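Long-range contact in coproheme decarboxylase (Thermus thermophilus, PDB 1VDH), which catalyses the hydrogen peroxide-dependent decarboxylation of Fe-coproporphyrin III to heme b, the last step of the coproporphyrin-dependent pathway: residues 140-145 against 201-206. Residues are numbered along the deposited sequence; the frame is centred on the assembly and turned at random.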
loop_
_atom_site.group_PDB
_atom_site.type_symbol
_atom_site.label_atom_id
_atom_site.label_comp_id
_atom_site.label_asym_id
_atom_site.label_seq_id
_atom_site.Cartn_x
_atom_site.Cartn_y
_atom_site.Cartn_z
ATOM N N GLY A 140 -32.445 -8.921 -2.974
ATOM C CA GLY A 140 -31.287 -9.727 -2.654
ATOM C C GLY A 140 -29.995 -8.988 -2.370
ATOM O O GLY A 140 -29.994 -7.865 -1.865
ATOM N N TYR A 141 -28.894 -9.622 -2.757
ATOM C CA TYR A 141 -27.557 -9.105 -2.503
ATOM C C TYR A 141 -26.664 -9.090 -3.733
ATOM O O TYR A 141 -26.961 -9.724 -4.746
ATOM C CB TYR A 141 -26.894 -9.970 -1.416
ATOM C CG TYR A 141 -27.730 -10.088 -0.162
ATOM C CD1 TYR A 141 -27.494 -9.262 0.938
ATOM C CD2 TYR A 141 -28.821 -10.955 -0.114
ATOM C CE1 TYR A 141 -28.338 -9.290 2.052
ATOM C CE2 TYR A 141 -29.666 -10.987 0.989
ATOM C CZ TYR A 141 -29.424 -10.153 2.063
ATOM O OH TYR A 141 -30.296 -10.160 3.130
ATOM N N VAL A 142 -25.560 -8.360 -3.622
ATOM C CA VAL A 142 -24.583 -8.269 -4.690
ATOM C C VAL A 142 -23.195 -8.574 -4.139
ATOM O O VAL A 142 -22.899 -8.293 -2.973
ATOM C CB VAL A 142 -24.544 -6.852 -5.342
ATOM C CG1 VAL A 142 -24.023 -5.810 -4.349
ATOM C CG2 VAL A 142 -23.653 -6.875 -6.589
ATOM N N CYS A 143 -22.387 -9.228 -4.964
ATOM C CA CYS A 143 -21.001 -9.533 -4.644
ATOM C C CYS A 143 -20.198 -9.012 -5.824
ATOM O O CYS A 143 -20.441 -9.413 -6.967
ATOM C CB CYS A 143 -20.754 -11.038 -4.513
ATOM S SG CYS A 143 -18.972 -11.501 -4.536
ATOM N N PHE A 144 -19.305 -8.063 -5.564
ATOM C CA PHE A 144 -18.458 -7.522 -6.619
ATOM C C PHE A 144 -16.992 -7.733 -6.301
ATOM O O PHE A 144 -16.553 -7.503 -5.173
ATOM C CB PHE A 144 -18.669 -6.014 -6.827
ATOM C CG PHE A 144 -17.602 -5.378 -7.694
ATOM C CD1 PHE A 144 -16.566 -4.636 -7.121
ATOM C CD2 PHE A 144 -17.587 -5.593 -9.068
ATOM C CE1 PHE A 144 -15.531 -4.130 -7.904
ATOM C CE2 PHE A 144 -16.556 -5.091 -9.863
ATOM C CZ PHE A 144 -15.524 -4.359 -9.280
ATOM N N TYR A 145 -16.231 -8.108 -7.321
ATOM C CA TYR A 145 -14.795 -8.283 -7.184
ATOM C C TYR A 145 -14.134 -8.209 -8.547
ATOM O O TYR A 145 -14.724 -8.613 -9.552
ATOM C CB TYR A 145 -14.445 -9.620 -6.517
ATOM C CG TYR A 145 -14.861 -10.854 -7.292
ATOM C CD1 TYR A 145 -13.963 -11.504 -8.141
ATOM C CD2 TYR A 145 -16.133 -11.397 -7.138
ATOM C CE1 TYR A 145 -14.325 -12.668 -8.814
ATOM C CE2 TYR A 145 -16.504 -12.558 -7.806
ATOM C CZ TYR A 145 -15.595 -13.187 -8.641
ATOM O OH TYR A 145 -15.967 -14.334 -9.298
ATOM N N ASP A 201 -19.754 -9.283 -11.110
ATOM C CA ASP A 201 -20.917 -9.009 -10.270
ATOM C C ASP A 201 -21.746 -10.273 -10.137
ATOM O O ASP A 201 -22.160 -10.857 -11.141
ATOM C CB ASP A 201 -21.806 -7.930 -10.883
ATOM C CG ASP A 201 -21.201 -6.560 -10.786
ATOM O OD1 ASP A 201 -21.237 -5.970 -9.684
ATOM O OD2 ASP A 201 -20.687 -6.080 -11.812
ATOM N N LEU A 202 -21.942 -10.717 -8.902
ATOM C CA LEU A 202 -22.763 -11.893 -8.630
ATOM C C LEU A 202 -24.000 -11.381 -7.895
ATOM O O LEU A 202 -23.897 -10.490 -7.055
ATOM C CB LEU A 202 -22.011 -12.897 -7.742
ATOM C CG LEU A 202 -20.642 -13.411 -8.217
ATOM C CD1 LEU A 202 -20.101 -14.442 -7.222
ATOM C CD2 LEU A 202 -20.755 -14.024 -9.606
ATOM N N PHE A 203 -25.167 -11.919 -8.239
ATOM C CA PHE A 203 -26.417 -11.514 -7.608
ATOM C C PHE A 203 -27.116 -12.753 -7.067
ATOM O O PHE A 203 -27.208 -13.770 -7.760
ATOM C CB PHE A 203 -27.322 -10.810 -8.622
ATOM C CG PHE A 203 -26.704 -9.590 -9.248
ATOM C CD1 PHE A 203 -26.636 -8.390 -8.550
ATOM C CD2 PHE A 203 -26.203 -9.641 -10.543
ATOM C CE1 PHE A 203 -26.081 -7.251 -9.137
ATOM C CE2 PHE A 203 -25.644 -8.508 -11.140
ATOM C CZ PHE A 203 -25.584 -7.312 -10.435
ATOM N N SER A 204 -27.623 -12.662 -5.841
ATOM C CA SER A 204 -28.299 -13.795 -5.207
ATOM C C SER A 204 -29.151 -13.320 -4.044
ATOM O O SER A 204 -28.939 -12.228 -3.521
ATOM C CB SER A 204 -27.257 -14.794 -4.677
ATOM O OG SER A 204 -27.872 -15.965 -4.157
ATOM N N GLU A 205 -30.104 -14.152 -3.629
ATOM C CA GLU A 205 -30.972 -13.813 -2.503
ATOM C C GLU A 205 -30.327 -14.212 -1.183
ATOM O O GLU A 205 -30.848 -13.904 -0.113
ATOM C CB GLU A 205 -32.333 -14.508 -2.638
ATOM C CG GLU A 205 -33.134 -14.089 -3.865
ATOM C CD GLU A 205 -33.460 -12.598 -3.899
ATOM O OE1 GLU A 205 -33.946 -12.054 -2.881
ATOM O OE2 GLU A 205 -33.243 -11.970 -4.957
ATOM N N ASP A 206 -29.190 -14.898 -1.266
ATOM C CA ASP A 206 -28.467 -15.356 -0.082
ATOM C C ASP A 206 -26.972 -15.157 -0.319
ATOM O O ASP A 206 -26.400 -15.761 -1.223
ATOM C CB ASP A 206 -28.772 -16.844 0.163
ATOM C CG ASP A 206 -28.194 -17.371 1.481
ATOM O OD1 ASP A 206 -27.390 -16.678 2.140
ATOM O OD2 ASP A 206 -28.548 -18.508 1.856
#
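The ring of Tyr141 turns one edge to the end of strand 198-204 and the loop after it: the carbonyl oxygen of Ser204 lies in the ring plane there, and Tyr141 CE2 comes to 3.3 Å from Glu205 O. The ring of Tyr145, the predicted active-site residue, stacks with Phe232 and presents an edge, Tyr145 CE2 meeting Leu202 CD1 at 4.1 Å. Asp201 sets its carboxylate 33° from the Phe144 ring plane; its buried OD1 is bonded to His19, whose ring stacks on Phe144. Val142 and Phe203 lie side by side, Val142 CG2 3.5 Å from Phe203 CE1; methyl and ring suit this buried place. CG of Tyr141 is anti to its carbonyl carbon (chi1 -54°), bringing the ring edge to those two carbonyls, while the hydroxyl bonds to Asp84 of a second subunit. Replacing Tyr141 by alanine is likely to cost Asp84 this bond and open a gap beside the Glu205 carbonyl. Tyr141–Ser204 and Cys143–Leu202 are antiparallel hydrogen-bonded pairs, with Leu202 N to Cys143 O at 2.8 Å. At phi 78°, a CB on Gly140 would jam against the preceding carbonyl oxygen. Strand 141-152 also pairs with 227-237; Cys143 and Ser204 pack against helix 207-217, Val142 and Phe203 against Tyr65 of strand 61-67.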